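Local coordinates for protein tapirin (PDB 6N2C) that binds cellulose, probably through its zinc-carrying beta-helical C-terminal domain, and is likely to help the thermophilic bacterium adhere to plant biomass, at residues F241-V247 with N262-L268; I471-K475 with L486-G490; L389-V395 with R412-E418; C295-D299 with Y315-N320. One frame throughout, in Å; residues are numbered along the deposited sequence. Where two conformers were deposited one is given.

Interaction 1 of 4, residues F241-V247 with N262-L268; sequences FGGNNKV and NGNNNRL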
loop_
_atom_site.group_PDB
_atom_site.type_symbol
_atom_site.label_atom_id
_atom_site.label_comp_id
_atom_site.label_asym_id
_atom_site.label_seq_id
_atom_site.Cartn_x
_atom_site.Cartn_y
_atom_site.Cartn_z
ATOM N N PHE A 241 0.238 9.788 -3.248
ATOM C CA PHE A 241 -1.019 10.164 -3.890
ATOM C C PHE A 241 -1.080 11.694 -4.062
ATOM O O PHE A 241 -0.444 12.430 -3.281
ATOM C CB PHE A 241 -2.249 9.771 -3.059
ATOM C CG PHE A 241 -2.581 8.291 -3.049
ATOM C CD1 PHE A 241 -1.878 7.408 -2.278
ATOM C CD2 PHE A 241 -3.564 7.817 -3.803
ATOM C CE1 PHE A 241 -2.122 6.054 -2.306
ATOM C CE2 PHE A 241 -3.865 6.483 -3.791
ATOM C CZ PHE A 241 -3.125 5.574 -3.098
ATOM N N GLY A 242 -1.843 12.174 -5.032
ATOM C CA GLY A 242 -1.982 13.614 -5.295
ATOM C C GLY A 242 -3.315 14.254 -5.027
ATOM O O GLY A 242 -3.409 15.494 -4.823
ATOM N N GLY A 243 -4.343 13.442 -4.974
ATOM C CA GLY A 243 -5.723 13.870 -4.728
ATOM C C GLY A 243 -6.742 13.352 -5.680
ATOM O O GLY A 243 -6.506 13.358 -6.897
ATOM N N ASN A 244 -7.847 12.832 -5.129
ATOM C CA ASN A 244 -8.903 12.250 -5.926
ATOM C C ASN A 244 -8.412 11.076 -6.844
ATOM O O ASN A 244 -9.039 10.783 -7.881
ATOM C CB ASN A 244 -9.610 13.306 -6.750
ATOM C CG ASN A 244 -10.937 12.864 -7.237
ATOM O OD1 ASN A 244 -11.745 12.273 -6.517
ATOM N ND2 ASN A 244 -11.203 13.192 -8.489
ATOM N N ASN A 245 -7.351 10.406 -6.392
ATOM C CA ASN A 245 -6.771 9.252 -7.151
ATOM C C ASN A 245 -7.398 8.011 -6.604
ATOM O O ASN A 245 -7.533 7.839 -5.320
ATOM C CB ASN A 245 -5.304 9.147 -6.926
ATOM C CG ASN A 245 -4.530 10.399 -7.321
ATOM O OD1 ASN A 245 -3.682 10.826 -6.569
ATOM N ND2 ASN A 245 -4.741 10.939 -8.522
ATOM N N LYS A 246 -7.724 7.064 -7.502
ATOM C CA LYS A 246 -8.358 5.800 -7.108
ATOM C C LYS A 246 -7.478 4.632 -7.621
ATOM O O LYS A 246 -7.388 4.429 -8.844
ATOM C CB LYS A 246 -9.777 5.685 -7.637
ATOM C CG LYS A 246 -10.654 6.966 -7.570
ATOM C CD LYS A 246 -10.959 7.458 -6.194
ATOM C CE LYS A 246 -11.765 8.752 -6.265
ATOM N NZ LYS A 246 -12.371 9.034 -4.935
ATOM N N VAL A 247 -6.887 3.891 -6.699
ATOM C CA VAL A 247 -5.822 2.871 -7.024
ATOM C C VAL A 247 -6.378 1.541 -6.575
ATOM O O VAL A 247 -6.844 1.405 -5.446
ATOM C CB VAL A 247 -4.526 3.187 -6.336
ATOM C CG1 VAL A 247 -3.480 2.058 -6.523
ATOM C CG2 VAL A 247 -3.934 4.477 -6.897
ATOM N N ASN A 262 -2.120 12.675 -0.160
ATOM C CA ASN A 262 -2.254 14.147 -0.244
ATOM C C ASN A 262 -3.481 14.459 -1.033
ATOM O O ASN A 262 -3.832 13.745 -1.940
ATOM C CB ASN A 262 -1.102 14.786 -1.013
ATOM C CG ASN A 262 0.215 14.531 -0.372
ATOM O OD1 ASN A 262 0.522 15.127 0.665
ATOM N ND2 ASN A 262 0.972 13.510 -0.896
ATOM N N GLY A 263 -4.115 15.617 -0.721
ATOM C CA GLY A 263 -5.067 16.224 -1.620
ATOM C C GLY A 263 -6.509 15.785 -1.387
ATOM O O GLY A 263 -7.468 16.305 -1.985
ATOM N N ASN A 264 -6.683 14.811 -0.484
ATOM C CA ASN A 264 -7.900 14.240 -0.130
ATOM C C ASN A 264 -8.587 13.448 -1.254
ATOM O O ASN A 264 -8.193 13.508 -2.432
ATOM C CB ASN A 264 -8.923 15.313 0.393
ATOM C CG ASN A 264 -8.505 15.991 1.734
ATOM O OD1 ASN A 264 -7.425 15.785 2.343
ATOM N ND2 ASN A 264 -9.397 16.744 2.198
ATOM N N ASN A 265 -9.651 12.782 -0.872
ATOM C CA ASN A 265 -10.548 12.063 -1.752
ATOM C C ASN A 265 -9.854 10.869 -2.529
ATOM O O ASN A 265 -10.353 10.476 -3.550
ATOM C CB ASN A 265 -11.183 12.982 -2.757
ATOM C CG ASN A 265 -12.106 14.004 -2.089
ATOM O OD1 ASN A 265 -13.030 13.600 -1.437
ATOM N ND2 ASN A 265 -11.813 15.297 -2.247
ATOM N N ASN A 266 -8.802 10.315 -1.958
ATOM C CA ASN A 266 -8.097 9.197 -2.610
ATOM C C ASN A 266 -8.700 7.915 -2.109
ATOM O O ASN A 266 -9.232 7.845 -0.978
ATOM C CB ASN A 266 -6.666 9.253 -2.236
ATOM C CG ASN A 266 -5.973 10.548 -2.647
ATOM O OD1 ASN A 266 -5.713 10.776 -3.824
ATOM N ND2 ASN A 266 -5.643 11.370 -1.676
ATOM N N ARG A 267 -8.470 6.817 -2.889
ATOM C CA ARG A 267 -8.941 5.507 -2.486
ATOM C C ARG A 267 -7.860 4.495 -2.899
ATOM O O ARG A 267 -7.355 4.589 -4.024
ATOM C CB ARG A 267 -10.226 5.175 -3.199
ATOM C CG ARG A 267 -10.834 3.849 -2.753
ATOM C CD ARG A 267 -12.261 3.595 -3.345
ATOM N NE ARG A 267 -12.865 2.374 -2.851
ATOM C CZ ARG A 267 -12.733 1.134 -3.367
ATOM N NH1 ARG A 267 -12.033 0.847 -4.488
ATOM N NH2 ARG A 267 -13.348 0.116 -2.735
ATOM N N LEU A 268 -7.530 3.635 -1.975
ATOM C CA LEU A 268 -6.594 2.501 -2.226
ATOM C C LEU A 268 -7.321 1.247 -1.856
ATOM O O LEU A 268 -7.624 1.023 -0.680
ATOM C CB LEU A 268 -5.371 2.658 -1.354
ATOM C CG LEU A 268 -4.231 1.627 -1.463
ATOM C CD1 LEU A 268 -3.892 1.406 -2.909
ATOM C CD2 LEU A 268 -3.054 2.096 -0.654
HETATM O O HOH W 1 -9.834 2.512 -5.655
#
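Asn266 slides past the ring of Phe241 in the opposite direction, its amide turned 57° from the ring plane and its CB 3.8 Å from Phe241 CD2. With CG anti to its own carbonyl carbon (chi1 -60°), the amide reaches into the turn of 241-247, where OD1 accepts the backbone N of Asn245 at 3.1 Å. The other end of the same amide is used within 262-268: ND2 donates to Asn262 O, coming from above that carbonyl's plane. Asn245 runs alongside Asn266, pointing the same way with the amide planes 32° apart, and its OD1 takes the backbone N of both Gly242 and Gly243. Were Asn266 an alanine, the N-H of Asn245 would probably lose its acceptor and Asn262 O its donor. At the start of the turns Asn262 ND2 meets Phe241 O at 3.0 Å, with the oxygen in the amide plane. Lys246, in one of its two conformers, crosses Arg267 at about a right angle: CD rests 3.8 Å from Arg267 CB, and NZ bonds Asn265 O at 2.8 Å, while the Arg267 guanidinium runs on to Glu269. On the other face Val247 CG1 lies beside Leu268 CD1 at 3.7 Å, pointing the same way. These are equivalent corners of adjacent coils of the parallel beta-helix, leading into paired strands, and Phe241 also stacks on Phe261 within it. Gly243 and Gly263 adopt backbone angles that suit glycine. Asparagine amides thus do inside the turns what strand peptides do along the sheet, satisfying backbone groups where the chain bends away from regular pairing.

Interaction 2 of 4, residues I471-K475 with L486-G490; sequences IVEDK and LVSTG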
loop_
_atom_site.group_PDB
_atom_site.type_symbol
_atom_site.label_atom_id
_atom_site.label_comp_id
_atom_site.label_asym_id
_atom_site.label_seq_id
_atom_site.Cartn_x
_atom_site.Cartn_y
_atom_site.Cartn_z
ATOM N N ILE A 471 21.882 -3.958 -22.186
ATOM C CA ILE A 471 21.627 -3.301 -23.448
ATOM C C ILE A 471 22.962 -2.641 -23.865
ATOM O O ILE A 471 23.318 -1.598 -23.304
ATOM C CB ILE A 471 20.540 -2.221 -23.349
ATOM C CG1 ILE A 471 19.197 -2.790 -22.889
ATOM C CG2 ILE A 471 20.392 -1.494 -24.633
ATOM C CD1 ILE A 471 18.277 -1.730 -22.427
ATOM N N VAL A 472 23.672 -3.273 -24.827
ATOM C CA VAL A 472 24.974 -2.754 -25.331
ATOM C C VAL A 472 24.875 -2.294 -26.769
ATOM O O VAL A 472 25.849 -1.801 -27.319
ATOM C CB VAL A 472 26.099 -3.800 -25.107
ATOM C CG1 VAL A 472 26.181 -4.118 -23.632
ATOM C CG2 VAL A 472 25.870 -5.077 -25.916
ATOM N N GLU A 473 23.705 -2.499 -27.394
ATOM C CA GLU A 473 23.417 -2.081 -28.769
ATOM C C GLU A 473 22.010 -1.556 -28.826
ATOM O O GLU A 473 21.151 -1.975 -28.031
ATOM C CB GLU A 473 23.568 -3.276 -29.764
ATOM C CG GLU A 473 22.413 -4.276 -29.887
ATOM C CD GLU A 473 22.596 -5.308 -31.031
ATOM O OE1 GLU A 473 23.691 -5.285 -31.696
ATOM O OE2 GLU A 473 21.657 -6.133 -31.280
ATOM N N ASP A 474 21.743 -0.664 -29.769
ATOM C CA ASP A 474 20.379 -0.310 -30.057
ATOM C C ASP A 474 19.710 -1.363 -30.977
ATOM O O ASP A 474 20.396 -1.992 -31.843
ATOM C CB ASP A 474 20.293 1.032 -30.787
ATOM C CG ASP A 474 20.754 2.199 -29.948
ATOM O OD1 ASP A 474 20.880 2.095 -28.691
ATOM O OD2 ASP A 474 20.946 3.274 -30.541
ATOM N N LYS A 475 18.392 -1.586 -30.797
ATOM C CA LYS A 475 17.652 -2.505 -31.700
ATOM C C LYS A 475 16.397 -1.731 -32.042
ATOM O O LYS A 475 15.522 -1.529 -31.185
ATOM C CB LYS A 475 17.391 -3.796 -31.026
ATOM C CG LYS A 475 16.685 -4.900 -31.813
ATOM C CD LYS A 475 17.543 -5.345 -33.011
ATOM C CE LYS A 475 16.981 -6.625 -33.562
ATOM N NZ LYS A 475 17.747 -6.941 -34.792
ATOM N N LEU A 486 11.561 -0.139 -29.479
ATOM C CA LEU A 486 12.868 0.449 -29.357
ATOM C C LEU A 486 13.550 -0.149 -28.147
ATOM O O LEU A 486 13.008 -0.116 -27.022
ATOM C CB LEU A 486 12.740 1.989 -29.254
ATOM C CG LEU A 486 13.997 2.762 -28.851
ATOM C CD1 LEU A 486 15.035 2.603 -29.955
ATOM C CD2 LEU A 486 13.737 4.199 -28.409
ATOM N N VAL A 487 14.792 -0.672 -28.386
ATOM C CA VAL A 487 15.715 -1.098 -27.361
ATOM C C VAL A 487 16.876 -0.114 -27.519
ATOM O O VAL A 487 17.475 -0.108 -28.587
ATOM C CB VAL A 487 16.204 -2.555 -27.443
ATOM C CG1 VAL A 487 16.952 -2.960 -26.161
ATOM C CG2 VAL A 487 15.006 -3.547 -27.600
ATOM N N SER A 488 17.090 0.723 -26.463
ATOM C CA SER A 488 17.974 1.864 -26.576
ATOM C C SER A 488 19.049 1.874 -25.527
ATOM O O SER A 488 18.758 1.655 -24.360
ATOM C CB SER A 488 17.182 3.132 -26.501
ATOM O OG SER A 488 18.046 4.292 -26.715
ATOM N N THR A 489 20.293 2.189 -25.960
ATOM C CA THR A 489 21.404 2.406 -25.034
ATOM C C THR A 489 21.261 3.792 -24.416
ATOM O O THR A 489 21.950 4.078 -23.408
ATOM C CB THR A 489 22.788 2.317 -25.719
ATOM O OG1 THR A 489 22.810 3.270 -26.774
ATOM C CG2 THR A 489 23.096 0.956 -26.269
ATOM N N GLY A 490 20.420 4.670 -24.951
ATOM C CA GLY A 490 20.292 6.007 -24.454
ATOM C C GLY A 490 21.336 6.991 -25.013
ATOM O O GLY A 490 21.364 8.118 -24.610
HETATM O O HOH W 2 20.734 5.367 -28.166
#
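Asp474 and Thr489 cross at about a right angle, and a single carboxylate oxygen does the holding. Asp474 OD1 takes the backbone N of Thr489 at 2.8 Å, nearly in line with its own C-O bond, and the Thr489 hydroxyl at 3.0 Å from OG1, on the syn side and 27° out of the carboxylate plane. Thr489 can offer both donors to one oxygen because OG1 sits between its backbone N and carbonyl carbon (chi1 57°); CG2 then turns to the chain at Val472 and Glu473, 3.7 Å from Glu473 N. Next to this grip the backbones pair once, Lys475 N to Val487 O at 2.8 Å and Val487 N to Lys475 O at 3.0 Å, an antiparallel hydrogen-bonded bridge. The strand 483-488 is the outermost of its parallel stack in the beta-helix, and the loop 471-475 lies along the edge of that stack, running against the strand's direction. At the start of the loop Ile471 crosses Val487 at a slant, with CG1 4.0 Å from Val487 CG1, and its CG2 branch meets Ser488 O at 3.6 Å. Helix 557-565 backs this apolar patch, Leu559 and Leu563 touching Val487. Farther out, Ser488 OG accepts the N of Gly490 in an ST turn that shapes the chain just past the gripped threonine. The same hydroxyl bonds Asp495, at the start of helix 494-500, and a water lies 3.2 Å from Ser488 OG. In one of its two conformers Glu473 bonds Tyr562 through OE2, while Lys475 NZ forms a salt bridge with Asp477.

Interaction 3 of 4, residues L389-V395 with R412-E418; sequences LNVKKIV and RVSDKIE
Arg412 N meets Leu389 O at 2.7 Å, and the arginine's side chain then doubles back over Asn390. In one of its two conformers the guanidinium lies flat on the Asn390 amide, the planes 13° apart, with Asn390 CG 3.6 Å above the guanidinium plane and over its centre. Bends at chi2 and chi3 (129° and 75°) fold the arginine into this stack. A water sits at the rim of the pair, giving a proton to Asn390 OD1 and accepting a weak bond from Arg412 NH2 in that conformer. With an alanine in place of Asn390 the amide under the guanidinium is gone, and the arginine would probably be freer to turn. Both segments belong to successive coils of the right-handed parallel beta-helix and turn the same corner together, at Lys392 and at Ser414-Asp415, from one parallel strand pair into the next. The corner is stitched by backbone bonds, Ser414 N to Val391 O and Asp415 N to Lys392 O. Inside, Val391 CG2 lies 4.0 Å from Val413 CG2, the two valines pointing the same way, and Ile394 packs on Ile417 beyond the corner. Outside, the extended Lys393 crosses Glu418 at a slant and makes a salt bridge through a weak bond, NZ to OE1 at 3.2 Å; Glu418 OE2 has Asn437 as a second partner. Asp415 lies alongside Lys393, its OD2 3.5 Å from Lys393 CD, while its OD1 holds Lys416 NZ in a 2.6 Å salt bridge. Lys392 turns to Asp373 on the preceding coil.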
loop_
_atom_site.group_PDB
_atom_site.type_symbol
_atom_site.label_atom_id
_atom_site.label_comp_id
_atom_site.label_asym_id
_atom_site.label_seq_id
_atom_site.Cartn_x
_atom_site.Cartn_y
_atom_site.Cartn_z
ATOM N N LEU A 389 -15.510 3.852 25.557
ATOM C CA LEU A 389 -15.054 2.477 25.318
ATOM C C LEU A 389 -16.240 1.573 25.446
ATOM O O LEU A 389 -16.982 1.660 26.431
ATOM C CB LEU A 389 -14.068 2.015 26.357
ATOM C CG LEU A 389 -12.750 2.691 26.575
ATOM C CD1 LEU A 389 -11.976 1.867 27.593
ATOM C CD2 LEU A 389 -12.045 2.737 25.217
ATOM N N ASN A 390 -16.475 0.767 24.433
ATOM C CA ASN A 390 -17.542 -0.215 24.428
ATOM C C ASN A 390 -16.964 -1.541 23.881
ATOM O O ASN A 390 -16.914 -1.734 22.632
ATOM C CB ASN A 390 -18.691 0.324 23.587
ATOM C CG ASN A 390 -19.845 -0.636 23.510
ATOM O OD1 ASN A 390 -20.028 -1.487 24.403
ATOM N ND2 ASN A 390 -20.583 -0.565 22.434
ATOM N N VAL A 391 -16.530 -2.432 24.771
ATOM C CA VAL A 391 -15.842 -3.627 24.392
ATOM C C VAL A 391 -16.271 -4.796 25.206
ATOM O O VAL A 391 -17.042 -4.637 26.178
ATOM C CB VAL A 391 -14.318 -3.464 24.502
ATOM C CG1 VAL A 391 -13.882 -2.231 23.741
ATOM C CG2 VAL A 391 -13.867 -3.266 25.949
ATOM N N LYS A 392 -15.806 -5.982 24.825
ATOM C CA LYS A 392 -16.157 -7.176 25.607
ATOM C C LYS A 392 -15.178 -7.430 26.742
ATOM O O LYS A 392 -15.593 -7.694 27.870
ATOM C CB LYS A 392 -16.270 -8.349 24.679
ATOM C CG LYS A 392 -16.672 -9.664 25.352
ATOM C CD LYS A 392 -17.170 -10.698 24.357
ATOM C CE LYS A 392 -16.032 -11.483 23.739
ATOM N NZ LYS A 392 -16.524 -12.380 22.652
ATOM N N LYS A 393 -13.888 -7.468 26.456
ATOM C CA LYS A 393 -12.881 -7.755 27.478
ATOM C C LYS A 393 -11.594 -7.023 27.202
ATOM O O LYS A 393 -11.197 -6.855 26.053
ATOM C CB LYS A 393 -12.582 -9.278 27.569
ATOM C CG LYS A 393 -11.583 -9.724 28.625
ATOM C CD LYS A 393 -11.361 -11.234 28.608
ATOM C CE LYS A 393 -10.622 -11.697 29.839
ATOM N NZ LYS A 393 -10.329 -13.177 29.747
ATOM N N ILE A 394 -10.946 -6.560 28.271
ATOM C CA ILE A 394 -9.593 -6.024 28.165
ATOM C C ILE A 394 -8.728 -6.866 29.086
ATOM O O ILE A 394 -9.070 -7.127 30.250
ATOM C CB ILE A 394 -9.529 -4.553 28.538
ATOM C CG1 ILE A 394 -10.478 -3.720 27.665
ATOM C CG2 ILE A 394 -8.108 -4.005 28.586
ATOM C CD1 ILE A 394 -10.604 -2.253 28.068
ATOM N N VAL A 395 -7.562 -7.213 28.585
ATOM C CA VAL A 395 -6.524 -7.898 29.326
ATOM C C VAL A 395 -5.358 -6.977 29.391
ATOM O O VAL A 395 -4.850 -6.580 28.358
ATOM C CB VAL A 395 -6.148 -9.222 28.603
ATOM C CG1 VAL A 395 -4.971 -9.896 29.286
ATOM C CG2 VAL A 395 -7.332 -10.150 28.625
ATOM N N ARG A 412 -17.807 0.971 28.928
ATOM C CA ARG A 412 -18.617 -0.244 29.029
ATOM C C ARG A 412 -17.771 -1.460 28.644
ATOM O O ARG A 412 -17.132 -1.481 27.565
ATOM C CB ARG A 412 -19.852 -0.158 28.135
ATOM C CG ARG A 412 -20.845 0.959 28.523
ATOM C CD ARG A 412 -21.206 1.842 27.315
ATOM N NE ARG A 412 -22.136 1.210 26.354
ATOM C CZ ARG A 412 -22.305 1.573 25.069
ATOM N NH1 ARG A 412 -21.610 2.558 24.513
ATOM N NH2 ARG A 412 -23.198 0.938 24.331
ATOM N N VAL A 413 -17.766 -2.461 29.520
ATOM C CA VAL A 413 -16.965 -3.703 29.323
ATOM C C VAL A 413 -17.874 -4.817 29.778
ATOM O O VAL A 413 -18.132 -4.982 30.989
ATOM C CB VAL A 413 -15.642 -3.719 30.127
ATOM C CG1 VAL A 413 -14.818 -4.976 29.807
ATOM C CG2 VAL A 413 -14.797 -2.475 29.790
ATOM N N SER A 414 -18.335 -5.612 28.826
ATOM C CA SER A 414 -19.371 -6.595 29.149
ATOM C C SER A 414 -18.863 -7.817 29.922
ATOM O O SER A 414 -19.599 -8.404 30.759
ATOM C CB SER A 414 -20.135 -6.974 27.880
ATOM O OG SER A 414 -19.319 -7.696 27.009
ATOM N N ASP A 415 -17.616 -8.197 29.738
ATOM C CA ASP A 415 -17.032 -9.283 30.495
ATOM C C ASP A 415 -16.212 -8.677 31.639
ATOM O O ASP A 415 -16.723 -8.538 32.769
ATOM C CB ASP A 415 -16.197 -10.202 29.608
ATOM C CG ASP A 415 -15.468 -11.314 30.368
ATOM O OD1 ASP A 415 -15.725 -11.601 31.577
ATOM O OD2 ASP A 415 -14.561 -11.969 29.772
ATOM N N LYS A 416 -14.956 -8.295 31.388
ATOM C CA LYS A 416 -14.115 -7.803 32.453
ATOM C C LYS A 416 -12.896 -7.105 31.935
ATOM O O LYS A 416 -12.540 -7.264 30.739
ATOM C CB LYS A 416 -13.683 -8.962 33.395
ATOM C CG LYS A 416 -12.738 -10.029 32.763
ATOM C CD LYS A 416 -12.272 -11.067 33.762
ATOM C CE LYS A 416 -13.409 -11.980 34.204
ATOM N NZ LYS A 416 -14.042 -12.847 33.164
ATOM N N ILE A 417 -12.254 -6.350 32.834
ATOM C CA ILE A 417 -10.920 -5.842 32.617
ATOM C C ILE A 417 -10.060 -6.707 33.535
ATOM O O ILE A 417 -10.013 -6.491 34.774
ATOM C CB ILE A 417 -10.789 -4.360 32.922
ATOM C CG1 ILE A 417 -11.726 -3.520 32.029
ATOM C CG2 ILE A 417 -9.324 -3.891 32.868
ATOM C CD1 ILE A 417 -11.879 -2.076 32.475
ATOM N N GLU A 418 -9.326 -7.658 32.947
ATOM C CA GLU A 418 -8.475 -8.562 33.688
ATOM C C GLU A 418 -7.086 -8.006 33.681
ATOM O O GLU A 418 -6.514 -7.756 32.608
ATOM C CB GLU A 418 -8.516 -9.934 33.016
ATOM C CG GLU A 418 -7.676 -10.982 33.747
ATOM C CD GLU A 418 -7.679 -12.354 33.130
ATOM O OE1 GLU A 418 -8.225 -12.466 32.037
ATOM O OE2 GLU A 418 -7.115 -13.325 33.770
HETATM O O HOH W 3 -19.074 3.691 25.231
HETATM O O HOH W 4 -23.107 -1.410 25.449
HETATM O O HOH W 5 -13.112 -14.001 30.242
#

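Interaction 4 of 4, residues C295-D299 with Y315-N320; sequences CDTLD and YFNKLN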
loop_
_atom_site.group_PDB
_atom_site.type_symbol
_atom_site.label_atom_id
_atom_site.label_comp_id
_atom_site.label_asym_id
_atom_site.label_seq_id
_atom_site.Cartn_x
_atom_site.Cartn_y
_atom_site.Cartn_z
ATOM N N CYS A 295 2.768 -2.437 8.199
ATOM C CA CYS A 295 3.459 -1.183 8.007
ATOM C C CYS A 295 4.235 -0.841 9.243
ATOM O O CYS A 295 4.041 -1.490 10.261
ATOM C CB CYS A 295 2.528 -0.013 7.542
ATOM S SG CYS A 295 1.338 0.402 8.879
ATOM N N ASP A 296 5.131 0.131 9.190
ATOM C CA ASP A 296 5.728 0.580 10.436
ATOM C C ASP A 296 4.689 1.372 11.254
ATOM O O ASP A 296 4.456 1.082 12.435
ATOM C CB ASP A 296 6.934 1.421 10.215
ATOM C CG ASP A 296 7.500 2.025 11.477
ATOM O OD1 ASP A 296 7.973 1.316 12.373
ATOM O OD2 ASP A 296 7.436 3.265 11.575
ATOM N N THR A 297 4.155 2.386 10.638
ATOM C CA THR A 297 3.268 3.305 11.289
ATOM C C THR A 297 2.076 3.487 10.375
ATOM O O THR A 297 2.205 3.727 9.180
ATOM C CB THR A 297 3.925 4.650 11.520
ATOM O OG1 THR A 297 4.977 4.551 12.480
ATOM C CG2 THR A 297 2.923 5.714 12.011
ATOM N N LEU A 298 0.870 3.378 10.916
ATOM C CA LEU A 298 -0.363 3.760 10.217
ATOM C C LEU A 298 -1.003 5.018 10.881
ATOM O O LEU A 298 -1.357 4.930 12.041
ATOM C CB LEU A 298 -1.377 2.617 10.207
ATOM C CG LEU A 298 -2.766 2.889 9.581
ATOM C CD1 LEU A 298 -2.655 3.461 8.194
ATOM C CD2 LEU A 298 -3.595 1.606 9.579
ATOM N N ASP A 299 -1.001 6.127 10.141
ATOM C CA ASP A 299 -1.474 7.470 10.626
ATOM C C ASP A 299 -2.832 7.789 10.050
ATOM O O ASP A 299 -2.985 7.960 8.829
ATOM C CB ASP A 299 -0.430 8.560 10.293
ATOM C CG ASP A 299 0.702 8.639 11.300
ATOM O OD1 ASP A 299 0.564 8.221 12.444
ATOM O OD2 ASP A 299 1.759 9.204 10.949
ATOM N N TYR A 315 -0.884 -5.115 10.928
ATOM C CA TYR A 315 0.238 -5.394 11.766
ATOM C C TYR A 315 1.123 -4.202 11.628
ATOM O O TYR A 315 1.493 -3.818 10.524
ATOM C CB TYR A 315 0.899 -6.724 11.315
ATOM C CG TYR A 315 2.151 -7.229 11.932
ATOM C CD1 TYR A 315 2.838 -6.565 12.997
ATOM C CD2 TYR A 315 2.740 -8.463 11.493
ATOM C CE1 TYR A 315 4.048 -7.076 13.489
ATOM C CE2 TYR A 315 3.911 -8.926 12.017
ATOM C CZ TYR A 315 4.571 -8.247 12.988
ATOM O OH TYR A 315 5.718 -8.756 13.513
ATOM N N PHE A 316 1.532 -3.587 12.754
ATOM C CA PHE A 316 2.173 -2.260 12.750
ATOM C C PHE A 316 3.016 -2.068 13.995
ATOM O O PHE A 316 2.813 -2.774 14.998
ATOM C CB PHE A 316 1.090 -1.094 12.721
ATOM C CG PHE A 316 0.061 -1.271 13.811
ATOM C CD1 PHE A 316 0.320 -0.871 15.108
ATOM C CD2 PHE A 316 -1.064 -2.037 13.536
ATOM C CE1 PHE A 316 -0.612 -1.133 16.118
ATOM C CE2 PHE A 316 -1.975 -2.307 14.543
ATOM C CZ PHE A 316 -1.747 -1.857 15.802
ATOM N N ASN A 317 3.981 -1.160 13.923
ATOM C CA ASN A 317 4.665 -0.741 15.112
ATOM C C ASN A 317 3.872 0.377 15.855
ATOM O O ASN A 317 3.977 0.489 17.110
ATOM C CB ASN A 317 6.110 -0.325 14.815
ATOM C CG ASN A 317 6.959 -1.508 14.448
ATOM O OD1 ASN A 317 6.798 -2.596 15.058
ATOM N ND2 ASN A 317 7.771 -1.372 13.394
ATOM N N LYS A 318 3.251 1.260 15.087
ATOM C CA LYS A 318 2.452 2.392 15.648
ATOM C C LYS A 318 1.186 2.595 14.808
ATOM O O LYS A 318 1.218 2.574 13.559
ATOM C CB LYS A 318 3.225 3.701 15.753
ATOM C CG LYS A 318 2.456 4.789 16.489
ATOM C CD LYS A 318 2.259 4.472 17.977
ATOM C CE LYS A 318 1.188 5.302 18.655
ATOM N NZ LYS A 318 1.726 6.724 18.827
ATOM N N LEU A 319 0.035 2.704 15.492
ATOM C CA LEU A 319 -1.224 3.034 14.882
ATOM C C LEU A 319 -1.721 4.312 15.651
ATOM O O LEU A 319 -1.909 4.249 16.850
ATOM C CB LEU A 319 -2.211 1.881 15.102
ATOM C CG LEU A 319 -3.663 2.142 14.726
ATOM C CD1 LEU A 319 -3.852 2.661 13.302
ATOM C CD2 LEU A 319 -4.479 0.939 14.991
ATOM N N ASN A 320 -1.870 5.402 14.948
ATOM C CA ASN A 320 -2.427 6.674 15.475
ATOM C C ASN A 320 -3.762 6.880 14.855
ATOM O O ASN A 320 -3.871 7.024 13.623
ATOM C CB ASN A 320 -1.495 7.836 15.108
ATOM C CG ASN A 320 -0.226 7.785 15.838
ATOM O OD1 ASN A 320 -0.255 7.630 17.073
ATOM N ND2 ASN A 320 0.932 7.846 15.125
#
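Asp299 and Asn320 both set CG anti to their carbonyl carbons (chi1 -82° and -69°), which lays the two side chains side by side on one face of the paired strands. Carboxylate and amide are then nearly coplanar, 24° apart, and Asn320 ND2 meets Asp299 OD1 at 2.7 Å, nearly along the carboxylate C-O direction. Asn320 is held from its other end too: its OD1 accepts Lys318 NZ at 2.8 Å. At the start of the contact Asp296 turns CG anti to its backbone N and crosses Asn317 at about a right angle. Asn317 ND2 reaches Asp296 OD1 at 2.9 Å on the anti side, and Asp296 O takes the backbone N of both Asn317 and Lys318. On the inner face Leu298 CD2 lies 3.9 Å from Leu319 CD1, and the Phe316 ring has Leu319 CB over one face. Strands 297-299 and 318-320 are rungs of neighbouring beta-helix coils, running nearly parallel. Between the coils, then, the amide of Asn320 supplies a straight N-H donor to a buried carboxylate oxygen, while Lys318 fixes the amide's other end and has Glu340 on the next coil as its own charge partner.

How the interactions relate
Following the chain from the N terminus, interaction 1 comes first, then interactions 4, 3 and 2; each closes its loop before the next opens, so none nest or cross. In the first three the loop is one coil of the beta-helix: interaction 1 joins consecutive coils at a corner, interaction 4 does so farther along, its centre about 20 Å from that of interaction 1, and interaction 3 lies about 24 Å beyond interaction 4, centre to centre, near one end. Interaction 2 instead closes a short loop against edge strand 483-488 at the other end, some 66 Å between centres from interaction 3, tying the returning chain to the stack.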